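Local coordinates for DUF3863 domain-containing protein (Parabacteroides distasonis, PDB 3LM3) that is of unknown function but probably acts on carbohydrates, as a putative glycoside hydrolase or deacetylase, at residues D221-C224 with A225-S228; H259-V262 with M263-A267; K304-V307 with T308-E312; E312-P315 with D316-F319. One frame throughout, in Å; residues are numbered along the deposited sequence. Where two conformers were deposited one is given.

Contact 1. Residues D221-C224 with A225-S228; sequences DFIC and ARRS
Arg226 lays its side chain alongside Ile223 and overlaps the carbonyl oxygen of that residue. Arg226 NE donates to Ile223 O at 2.8 Å, and the bond is nearly straight at 166°. It uses a lone pair in the carbonyl plane, and Ile223 O also lies close to the guanidinium plane. The bend at chi3 (-59°) turns the end of the arginine back over the helix end, where NE can reach this oxygen. The branch methyl Ile223 CG2 packs beside Arg226 NH2 at 4.0 Å. A water bonded to Arg226 NH2 at 2.9 Å may also give a weak bond to Ile223 O. The contact is the short, weakly bonded helix 222-225 with the turn that follows it. Asp221 is its N-cap, and Asp221 OD1 takes a weak capping bond from Ile223 N. The carboxylate's other oxygen, OD2, is held by Ser353. One good backbone bond runs from Ala225 N to Asp221 O at 3.0 Å. The next, from Arg226 N to Phe222 O, is weak, and so is the bond from Arg227 N to Cys224 O. With these last two backbone bonds weak, the arginine side chain adds a stronger tie at the C-terminal end. A leucine in place of Arg226 would probably leave Ile223 O without its strong donor and the helix end less firmly held. Phe222 meets the rings of Trp174, Phe343 and Trp361. Arg227, in one of its two conformers, makes a cation-pi contact with Tyr238.

Contact 2. Residues H259-V262 with M263-A267; sequences HREV and MHTEA
The backbone is regular alpha-helix, with Met263 N bonding His259 O at 2.9 Å and the next three amides following the same i to i+4 pattern. This is about two and a half turns of helix 255-277, which packs against helix 296-313 in the domain. His259 and Met263, a selenomethionine, meet one turn apart. Met263 CG sits over one face of the imidazole, 3.8 Å from the ring centroid, as a CH-pi contact. The bends at chi2 (-64°) and chi3 fold the chain over that side of the ring: SE approaches obliquely and CE comes 3.6 Å from His259 CE1. CE also packs on Val262 CG1. His259 ND1 is bonded to Tyr250, which helps fix how the ring is turned. An alanine at His259 would probably open a gap beside Met263, leave its selenium end less confined and rob the Tyr250 hydroxyl of this partner. His264 NE2 bonds Glu345, and Glu261 OE1 bonds Ser348. Glu266 bonds Thr310 and Trp306 of helix 296-313. Thr265 instead turns back on its own helix. Its OG1 lies beside the backbone N (chi1 -59°) and donates to Glu261 O at 3.0 Å. Thr265 N bonds the same oxygen at 2.9 Å, and the two donors arrive from opposite faces of the carbonyl plane.

Contact 3. Residues K304-V307 with T308-E312; sequences KMWV and TGTKE
Thr310 folds its hydroxyl back beside Trp306, and Trp306 O accepts the Thr310 N bond at 3.0 Å. Thr310 OG1 is also 2.7 Å from Trp306 O. Its proton is not settled, because Glu266 OE1 of helix 255-277 is bonded to the same hydroxyl. OG1 also lies 3.6 Å from Trp306 CD1, and the two side chains run side by side. The indole NE1 is satisfied by the other carboxylate oxygen, Glu266 OE2. Two residues earlier, Thr308 makes a similar approach. Thr308 N bonds Lys304 O at 2.9 Å. In one of two conformers, Thr308 OG1 stands 2.9 Å from Lys304 O. Here too the proton is undecided, since Asn66 OD1 is a possible second partner of that conformer. With chi1 of -66° (Thr308) and -57° (Thr310), each OG1 lies beside its own backbone N, which is why it meets the carbonyl one turn back. Gly309 N bonds Met305 O at 2.8 Å, and Lys311 N bonds Val307 O at 3.0 Å. Lys311 NZ is bonded to Thr317 O, beyond the helix. Thr310 thus stays close to its own helix's carbonyl, while the Glu266 carboxylate joins it and Trp306 in one polar link to helix 255-277.

Contact 4. Residues E312-P315 with D316-F319; sequences ERWP and DTHF
Thr317 reaches back to Trp314 with both its hydroxyl and its amide. Thr317 OG1 donates to Trp314 O at 2.8 Å, and Thr317 N bonds the same oxygen at 3.1 Å. Both donors come from one face of the carbonyl plane. The amide stands well above that plane, 47° out of it, and the hydroxyl is tilted less. Chi1 of -57° sets OG1 beside the backbone N of Thr317, and this is what brings hydroxyl and amide to one acceptor. The same torsion places OG1 3.2 Å from Trp314 CB. The Thr317 side chain also packs on Phe270, Arg21 and Val23. These four residues, Trp314 to Thr317, form a type I beta turn. It joins the end of helix 296-313 to the short strand 318-320, which runs parallel to strand 21-29. Trp314 is the first residue to leave helical torsions. Its CG lies opposite the carbonyl carbon (chi1 -60°), and the indole extends away from the turn. Arg313 CG rests over the centre of one indole face, 3.6 Å above the plane. The extended arginine then carries its guanidinium along the indole, with Trp314 CZ2 over the rim of one face. Asp271 takes both polar ends, a salt bridge from Arg313 NH2 and a hydrogen bond from Trp314 NE1. Phe270 meets the indole edge-to-face. Pro315 and Asp316 are the two central residues of the turn, and both are exposed. The first torsion of Asp316 puts its CG beside its own backbone N.

Contact 1 is the most buried and the closest to the chain's centre. Contacts 2, 3 and 4 are partly buried and lie together on one side of it; in contact 4 Pro315 and Asp316 are exposed. Contacts 2 and 3 are regular turns of two neighbouring helices, joined by Glu266. Contact 4 begins where contact 3 ends, at Glu312, and leads from helix 296-313 into strand 318-320, with Phe319 packing back on that helix. Contact 1 touches contact 2, where the carboxylates of Asp221 and Glu261 lie close. Chemistry differs: an arginine bonds the last turn of a weakly bonded helix in contact 1, selenomethionine meets imidazole in contact 2, and threonine hydroxyls approach backbone carbonyls in contacts 2, 3 and 4.

Contact 1. Residues D221-C224 with A225-S228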
loop_
_atom_site.group_PDB
_atom_site.type_symbol
_atom_site.label_atom_id
_atom_site.label_comp_id
_atom_site.label_asym_id
_atom_site.label_seq_id
_atom_site.Cartn_x
_atom_site.Cartn_y
_atom_site.Cartn_z
ATOM N N ASP A 221 -6.224 7.476 4.975
ATOM C CA ASP A 221 -7.375 8.367 5.105
ATOM C C ASP A 221 -7.200 9.368 3.974
ATOM O O ASP A 221 -6.256 10.152 3.967
ATOM C CB ASP A 221 -7.347 9.025 6.472
ATOM C CG ASP A 221 -8.548 9.953 6.701
ATOM O OD1 ASP A 221 -8.988 10.592 5.715
ATOM O OD2 ASP A 221 -9.068 10.024 7.860
ATOM N N PHE A 222 -8.122 9.339 3.012
ATOM C CA PHE A 222 -7.970 10.160 1.812
ATOM C C PHE A 222 -7.869 11.651 2.116
ATOM O O PHE A 222 -7.158 12.391 1.428
ATOM C CB PHE A 222 -9.130 9.933 0.838
ATOM C CG PHE A 222 -9.131 8.592 0.158
ATOM C CD1 PHE A 222 -8.070 8.206 -0.635
ATOM C CD2 PHE A 222 -10.263 7.792 0.166
ATOM C CE1 PHE A 222 -8.098 7.013 -1.316
ATOM C CE2 PHE A 222 -10.294 6.584 -0.524
ATOM C CZ PHE A 222 -9.229 6.222 -1.291
ATOM N N ILE A 223 -8.564 12.116 3.144
ATOM C CA ILE A 223 -8.483 13.535 3.510
ATOM C C ILE A 223 -7.074 13.884 4.001
ATOM O O ILE A 223 -6.500 14.906 3.599
ATOM C CB ILE A 223 -9.580 13.896 4.531
ATOM C CG1 ILE A 223 -10.947 13.863 3.792
ATOM C CG2 ILE A 223 -9.336 15.278 5.128
ATOM C CD1 ILE A 223 -12.157 13.903 4.686
ATOM N N CYS A 224 -6.481 13.042 4.835
ATOM C CA CYS A 224 -5.134 13.291 5.320
ATOM C C CYS A 224 -4.106 13.246 4.193
ATOM O O CYS A 224 -3.139 14.017 4.173
ATOM C CB CYS A 224 -4.747 12.271 6.379
ATOM S SG CYS A 224 -5.893 12.163 7.793
ATOM N N ALA A 225 -4.320 12.325 3.254
ATOM C CA ALA A 225 -3.334 12.018 2.215
ATOM C C ALA A 225 -3.263 13.045 1.115
ATOM O O ALA A 225 -2.387 12.951 0.261
ATOM C CB ALA A 225 -3.620 10.616 1.643
ATOM N N ARG A 226 -4.154 14.040 1.089
ATOM C CA ARG A 226 -4.065 15.135 0.129
ATOM C C ARG A 226 -2.767 15.902 0.275
ATOM O O ARG A 226 -2.251 16.421 -0.705
ATOM C CB ARG A 226 -5.197 16.163 0.330
ATOM C CG ARG A 226 -6.584 15.655 0.111
ATOM C CD ARG A 226 -7.593 16.716 0.571
ATOM N NE ARG A 226 -7.403 17.032 1.985
ATOM C CZ ARG A 226 -7.433 18.235 2.551
ATOM N NH1 ARG A 226 -7.725 19.335 1.848
ATOM N NH2 ARG A 226 -7.209 18.356 3.842
ATOM N N ARG A 227 -2.259 16.019 1.491
ATOM C CA ARG A 227 -1.053 16.816 1.791
ATOM C C ARG A 227 0.233 16.128 1.392
ATOM O O ARG A 227 0.288 14.943 1.332
ATOM C CB ARG A 227 -0.943 17.084 3.288
ATOM C CG ARG A 227 -1.665 18.297 3.780
ATOM C CD ARG A 227 -3.182 18.181 3.642
ATOM N NE ARG A 227 -3.830 19.444 3.999
ATOM C CZ ARG A 227 -3.976 19.930 5.245
ATOM N NH1 ARG A 227 -3.510 19.296 6.304
ATOM N NH2 ARG A 227 -4.572 21.104 5.410
ATOM N N SER A 228 1.265 16.948 1.136
ATOM C CA SER A 228 2.660 16.512 1.099
ATOM C C SER A 228 3.237 16.693 2.483
ATOM O O SER A 228 2.984 17.714 3.104
ATOM C CB SER A 228 3.466 17.369 0.094
ATOM O OG SER A 228 4.806 16.907 -0.067
HETATM O O HOH W 1 -5.906 17.152 6.141
HETATM O O HOH W 2 -3.200 16.005 6.189
#

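Contact 2. Residues H259-V262 with M263-A267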
loop_
_atom_site.group_PDB
_atom_site.type_symbol
_atom_site.label_atom_id
_atom_site.label_comp_id
_atom_site.label_asym_id
_atom_site.label_seq_id
_atom_site.Cartn_x
_atom_site.Cartn_y
_atom_site.Cartn_z
ATOM N N HIS A 259 -7.103 4.271 17.558
ATOM C CA HIS A 259 -8.005 3.226 17.127
ATOM C C HIS A 259 -9.196 3.778 16.338
ATOM O O HIS A 259 -9.586 3.219 15.327
ATOM C CB HIS A 259 -8.501 2.451 18.333
ATOM C CG HIS A 259 -9.365 1.298 17.986
ATOM N ND1 HIS A 259 -8.897 0.215 17.269
ATOM C CD2 HIS A 259 -10.680 1.084 18.210
ATOM C CE1 HIS A 259 -9.902 -0.635 17.096
ATOM N NE2 HIS A 259 -10.990 -0.139 17.663
ATOM N N ARG A 260 -9.750 4.892 16.817
ATOM C CA ARG A 260 -10.902 5.481 16.171
ATOM C C ARG A 260 -10.562 5.908 14.734
ATOM O O ARG A 260 -11.379 5.743 13.820
ATOM C CB ARG A 260 -11.421 6.682 16.960
ATOM C CG ARG A 260 -12.173 6.303 18.218
ATOM C CD ARG A 260 -12.616 7.557 18.944
ATOM N NE ARG A 260 -13.533 7.302 20.060
ATOM C CZ ARG A 260 -13.175 6.987 21.294
ATOM N NH1 ARG A 260 -11.888 6.884 21.646
ATOM N NH2 ARG A 260 -14.139 6.793 22.194
ATOM N N GLU A 261 -9.367 6.457 14.517
ATOM C CA GLU A 261 -8.971 6.867 13.165
ATOM C C GLU A 261 -8.758 5.648 12.254
ATOM O O GLU A 261 -9.122 5.669 11.086
ATOM C CB GLU A 261 -7.740 7.747 13.229
ATOM C CG GLU A 261 -7.155 8.130 11.885
ATOM C CD GLU A 261 -8.066 8.872 10.943
ATOM O OE1 GLU A 261 -9.079 9.467 11.372
ATOM O OE2 GLU A 261 -7.704 8.872 9.731
ATOM N N VAL A 262 -8.184 4.575 12.805
ATOM C CA VAL A 262 -8.003 3.329 12.035
ATOM C C VAL A 262 -9.359 2.738 11.637
ATOM O O VAL A 262 -9.547 2.375 10.473
ATOM C CB VAL A 262 -7.156 2.320 12.818
ATOM C CG1 VAL A 262 -7.040 1.012 12.063
ATOM C CG2 VAL A 262 -5.749 2.902 13.040
HETATM N N MSE A 263 -10.310 2.705 12.569
HETATM C CA MSE A 263 -11.657 2.210 12.234
HETATM C C MSE A 263 -12.319 3.073 11.183
HETATM O O MSE A 263 -12.948 2.552 10.249
HETATM C CB MSE A 263 -12.541 2.121 13.476
HETATM C CG MSE A 263 -12.037 1.108 14.528
HETATM SE SE MSE A 263 -12.018 -0.759 13.985
HETATM C CE MSE A 263 -10.140 -0.866 13.480
ATOM N N HIS A 264 -12.202 4.398 11.320
ATOM C CA HIS A 264 -12.774 5.322 10.352
ATOM C C HIS A 264 -12.218 5.062 8.949
ATOM O O HIS A 264 -12.949 5.028 7.953
ATOM C CB HIS A 264 -12.461 6.765 10.758
ATOM C CG HIS A 264 -12.808 7.771 9.710
ATOM N ND1 HIS A 264 -14.081 8.271 9.575
ATOM C CD2 HIS A 264 -12.063 8.336 8.724
ATOM C CE1 HIS A 264 -14.101 9.125 8.566
ATOM N NE2 HIS A 264 -12.898 9.160 8.015
ATOM N N THR A 265 -10.896 4.900 8.877
ATOM C CA THR A 265 -10.250 4.671 7.596
ATOM C C THR A 265 -10.692 3.349 7.007
ATOM O O THR A 265 -10.995 3.273 5.793
ATOM C CB THR A 265 -8.738 4.768 7.723
ATOM O OG1 THR A 265 -8.374 6.074 8.227
ATOM C CG2 THR A 265 -8.059 4.544 6.389
ATOM N N GLU A 266 -10.788 2.314 7.839
ATOM C CA GLU A 266 -11.313 1.044 7.325
ATOM C C GLU A 266 -12.733 1.161 6.826
ATOM O O GLU A 266 -13.110 0.524 5.840
ATOM C CB GLU A 266 -11.204 -0.080 8.344
ATOM C CG GLU A 266 -9.792 -0.415 8.671
ATOM C CD GLU A 266 -9.672 -1.680 9.464
ATOM O OE1 GLU A 266 -10.514 -1.920 10.387
ATOM O OE2 GLU A 266 -8.744 -2.457 9.200
ATOM N N ALA A 267 -13.550 1.988 7.493
ATOM C CA ALA A 267 -14.955 2.128 7.111
ATOM C C ALA A 267 -15.134 2.751 5.713
ATOM O O ALA A 267 -16.136 2.494 5.055
ATOM C CB ALA A 267 -15.728 2.925 8.156
#

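Contact 3. Residues K304-V307 with T308-E312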
loop_
_atom_site.group_PDB
_atom_site.type_symbol
_atom_site.label_atom_id
_atom_site.label_comp_id
_atom_site.label_asym_id
_atom_site.label_seq_id
_atom_site.Cartn_x
_atom_site.Cartn_y
_atom_site.Cartn_z
ATOM N N LYS A 304 -3.829 -6.173 18.740
ATOM C CA LYS A 304 -5.033 -6.839 19.223
ATOM C C LYS A 304 -6.266 -5.949 19.020
ATOM O O LYS A 304 -7.334 -6.421 18.606
ATOM C CB LYS A 304 -4.897 -7.205 20.716
ATOM C CG LYS A 304 -3.850 -8.259 21.033
ATOM C CD LYS A 304 -3.715 -8.479 22.558
ATOM C CE LYS A 304 -2.591 -9.473 22.898
ATOM N NZ LYS A 304 -2.379 -9.597 24.374
HETATM N N MSE A 305 -6.129 -4.662 19.322
HETATM C CA MSE A 305 -7.233 -3.740 19.226
HETATM C C MSE A 305 -7.707 -3.609 17.763
HETATM O O MSE A 305 -8.909 -3.655 17.453
HETATM C CB MSE A 305 -6.779 -2.387 19.764
HETATM C CG MSE A 305 -7.881 -1.527 20.194
HETATM SE SE MSE A 305 -7.229 0.088 21.006
HETATM C CE MSE A 305 -7.087 -0.570 22.840
ATOM N N TRP A 306 -6.730 -3.446 16.869
ATOM C CA TRP A 306 -6.995 -3.310 15.468
ATOM C C TRP A 306 -7.758 -4.521 14.933
ATOM O O TRP A 306 -8.825 -4.389 14.303
ATOM C CB TRP A 306 -5.673 -3.117 14.706
ATOM C CG TRP A 306 -5.861 -3.114 13.192
ATOM C CD1 TRP A 306 -6.865 -2.504 12.455
ATOM C CD2 TRP A 306 -5.001 -3.743 12.247
ATOM N NE1 TRP A 306 -6.669 -2.733 11.128
ATOM C CE2 TRP A 306 -5.542 -3.510 10.960
ATOM C CE3 TRP A 306 -3.841 -4.520 12.370
ATOM C CZ2 TRP A 306 -4.939 -3.991 9.800
ATOM C CZ3 TRP A 306 -3.256 -5.001 11.211
ATOM C CH2 TRP A 306 -3.819 -4.762 9.952
ATOM N N VAL A 307 -7.225 -5.715 15.163
ATOM C CA VAL A 307 -7.855 -6.931 14.632
ATOM C C VAL A 307 -9.203 -7.165 15.284
ATOM O O VAL A 307 -10.196 -7.397 14.593
ATOM C CB VAL A 307 -6.913 -8.123 14.829
ATOM C CG1 VAL A 307 -7.616 -9.472 14.498
ATOM C CG2 VAL A 307 -5.632 -7.937 13.981
ATOM N N THR A 308 -9.261 -7.090 16.606
ATOM C CA THR A 308 -10.504 -7.331 17.320
ATOM C C THR A 308 -11.583 -6.327 16.936
ATOM O O THR A 308 -12.739 -6.690 16.751
ATOM C CB THR A 308 -10.293 -7.253 18.835
ATOM O OG1 THR A 308 -9.436 -8.330 19.250
ATOM C CG2 THR A 308 -11.633 -7.351 19.563
ATOM N N GLY A 309 -11.205 -5.061 16.793
ATOM C CA GLY A 309 -12.163 -4.034 16.453
ATOM C C GLY A 309 -12.720 -4.191 15.039
ATOM O O GLY A 309 -13.895 -3.971 14.765
ATOM N N THR A 310 -11.837 -4.599 14.123
ATOM C CA THR A 310 -12.241 -4.897 12.757
ATOM C C THR A 310 -13.225 -6.059 12.731
ATOM O O THR A 310 -14.254 -5.977 12.081
ATOM C CB THR A 310 -11.001 -5.192 11.896
ATOM O OG1 THR A 310 -10.096 -4.077 11.935
ATOM C CG2 THR A 310 -11.386 -5.446 10.445
ATOM N N LYS A 311 -12.900 -7.148 13.419
ATOM C CA LYS A 311 -13.778 -8.330 13.433
ATOM C C LYS A 311 -15.100 -8.060 14.154
ATOM O O LYS A 311 -16.133 -8.640 13.814
ATOM C CB LYS A 311 -13.060 -9.535 14.045
ATOM C CG LYS A 311 -11.883 -10.065 13.262
ATOM C CD LYS A 311 -12.210 -10.678 11.909
ATOM C CE LYS A 311 -12.830 -12.026 11.997
ATOM N NZ LYS A 311 -12.860 -12.641 10.628
ATOM N N GLU A 312 -15.087 -7.205 15.160
ATOM C CA GLU A 312 -16.317 -6.893 15.869
ATOM C C GLU A 312 -17.308 -6.180 14.955
ATOM O O GLU A 312 -18.500 -6.529 14.915
ATOM C CB GLU A 312 -16.028 -6.035 17.088
ATOM C CG GLU A 312 -17.245 -5.615 17.884
ATOM C CD GLU A 312 -16.842 -4.859 19.131
ATOM O OE1 GLU A 312 -16.320 -5.507 20.066
ATOM O OE2 GLU A 312 -17.016 -3.621 19.159
#

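Contact 4. Residues E312-P315 with D316-F319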
loop_
_atom_site.group_PDB
_atom_site.type_symbol
_atom_site.label_atom_id
_atom_site.label_comp_id
_atom_site.label_asym_id
_atom_site.label_seq_id
_atom_site.Cartn_x
_atom_site.Cartn_y
_atom_site.Cartn_z
ATOM N N GLU A 312 -15.087 -7.205 15.160
ATOM C CA GLU A 312 -16.317 -6.893 15.869
ATOM C C GLU A 312 -17.308 -6.180 14.955
ATOM O O GLU A 312 -18.500 -6.529 14.915
ATOM C CB GLU A 312 -16.028 -6.035 17.088
ATOM C CG GLU A 312 -17.245 -5.615 17.884
ATOM C CD GLU A 312 -16.842 -4.859 19.131
ATOM O OE1 GLU A 312 -16.320 -5.507 20.066
ATOM O OE2 GLU A 312 -17.016 -3.621 19.159
ATOM N N ARG A 313 -16.818 -5.213 14.186
ATOM C CA ARG A 313 -17.685 -4.391 13.357
ATOM C C ARG A 313 -18.031 -5.047 12.025
ATOM O O ARG A 313 -19.136 -4.868 11.517
ATOM C CB ARG A 313 -17.029 -3.034 13.167
ATOM C CG ARG A 313 -17.846 -2.053 12.394
ATOM C CD ARG A 313 -17.314 -0.663 12.596
ATOM N NE ARG A 313 -17.925 0.299 11.699
ATOM C CZ ARG A 313 -17.554 1.579 11.595
ATOM N NH1 ARG A 313 -16.615 2.078 12.402
ATOM N NH2 ARG A 313 -18.113 2.365 10.675
ATOM N N TRP A 314 -17.077 -5.795 11.471
ATOM C CA TRP A 314 -17.200 -6.450 10.175
ATOM C C TRP A 314 -16.791 -7.917 10.341
ATOM O O TRP A 314 -15.672 -8.312 10.030
ATOM C CB TRP A 314 -16.329 -5.739 9.124
ATOM C CG TRP A 314 -16.685 -4.283 8.896
ATOM C CD1 TRP A 314 -17.771 -3.775 8.222
ATOM C CD2 TRP A 314 -15.933 -3.149 9.352
ATOM N NE1 TRP A 314 -17.736 -2.398 8.236
ATOM C CE2 TRP A 314 -16.613 -1.993 8.912
ATOM C CE3 TRP A 314 -14.733 -2.993 10.072
ATOM C CZ2 TRP A 314 -16.124 -0.699 9.170
ATOM C CZ3 TRP A 314 -14.263 -1.714 10.331
ATOM C CH2 TRP A 314 -14.954 -0.583 9.864
ATOM N N PRO A 315 -17.690 -8.735 10.906
ATOM C CA PRO A 315 -17.298 -10.073 11.358
ATOM C C PRO A 315 -16.867 -11.048 10.298
ATOM O O PRO A 315 -16.134 -11.991 10.621
ATOM C CB PRO A 315 -18.535 -10.588 12.108
ATOM C CG PRO A 315 -19.560 -9.594 11.958
ATOM C CD PRO A 315 -19.016 -8.340 11.403
ATOM N N ASP A 316 -17.250 -10.810 9.042
ATOM C CA ASP A 316 -16.847 -11.739 7.988
ATOM C C ASP A 316 -15.578 -11.290 7.251
ATOM O O ASP A 316 -15.217 -11.892 6.240
ATOM C CB ASP A 316 -18.004 -12.007 7.018
ATOM C CG ASP A 316 -19.184 -12.755 7.680
ATOM O OD1 ASP A 316 -18.965 -13.566 8.621
ATOM O OD2 ASP A 316 -20.342 -12.546 7.239
ATOM N N THR A 317 -14.911 -10.251 7.748
ATOM C CA THR A 317 -13.650 -9.816 7.144
ATOM C C THR A 317 -12.641 -10.943 7.122
ATOM O O THR A 317 -12.448 -11.638 8.119
ATOM C CB THR A 317 -13.031 -8.643 7.919
ATOM O OG1 THR A 317 -13.981 -7.565 7.981
ATOM C CG2 THR A 317 -11.728 -8.129 7.294
ATOM N N HIS A 318 -11.978 -11.129 5.980
ATOM C CA HIS A 318 -10.944 -12.134 5.810
ATOM C C HIS A 318 -9.579 -11.482 5.931
ATOM O O HIS A 318 -9.268 -10.551 5.162
ATOM C CB HIS A 318 -11.062 -12.782 4.435
ATOM C CG HIS A 318 -12.369 -13.460 4.218
ATOM N ND1 HIS A 318 -12.651 -14.690 4.763
ATOM C CD2 HIS A 318 -13.471 -13.085 3.525
ATOM C CE1 HIS A 318 -13.876 -15.048 4.402
ATOM N NE2 HIS A 318 -14.402 -14.095 3.659
ATOM N N PHE A 319 -8.769 -11.957 6.872
ATOM C CA PHE A 319 -7.393 -11.548 7.029
ATOM C C PHE A 319 -6.551 -12.558 6.250
ATOM O O PHE A 319 -6.399 -13.705 6.663
ATOM C CB PHE A 319 -6.970 -11.505 8.504
ATOM C CG PHE A 319 -7.515 -10.294 9.258
ATOM C CD1 PHE A 319 -8.855 -10.183 9.618
ATOM C CD2 PHE A 319 -6.680 -9.240 9.550
ATOM C CE1 PHE A 319 -9.307 -9.033 10.313
ATOM C CE2 PHE A 319 -7.132 -8.119 10.236
ATOM C CZ PHE A 319 -8.451 -8.022 10.593
#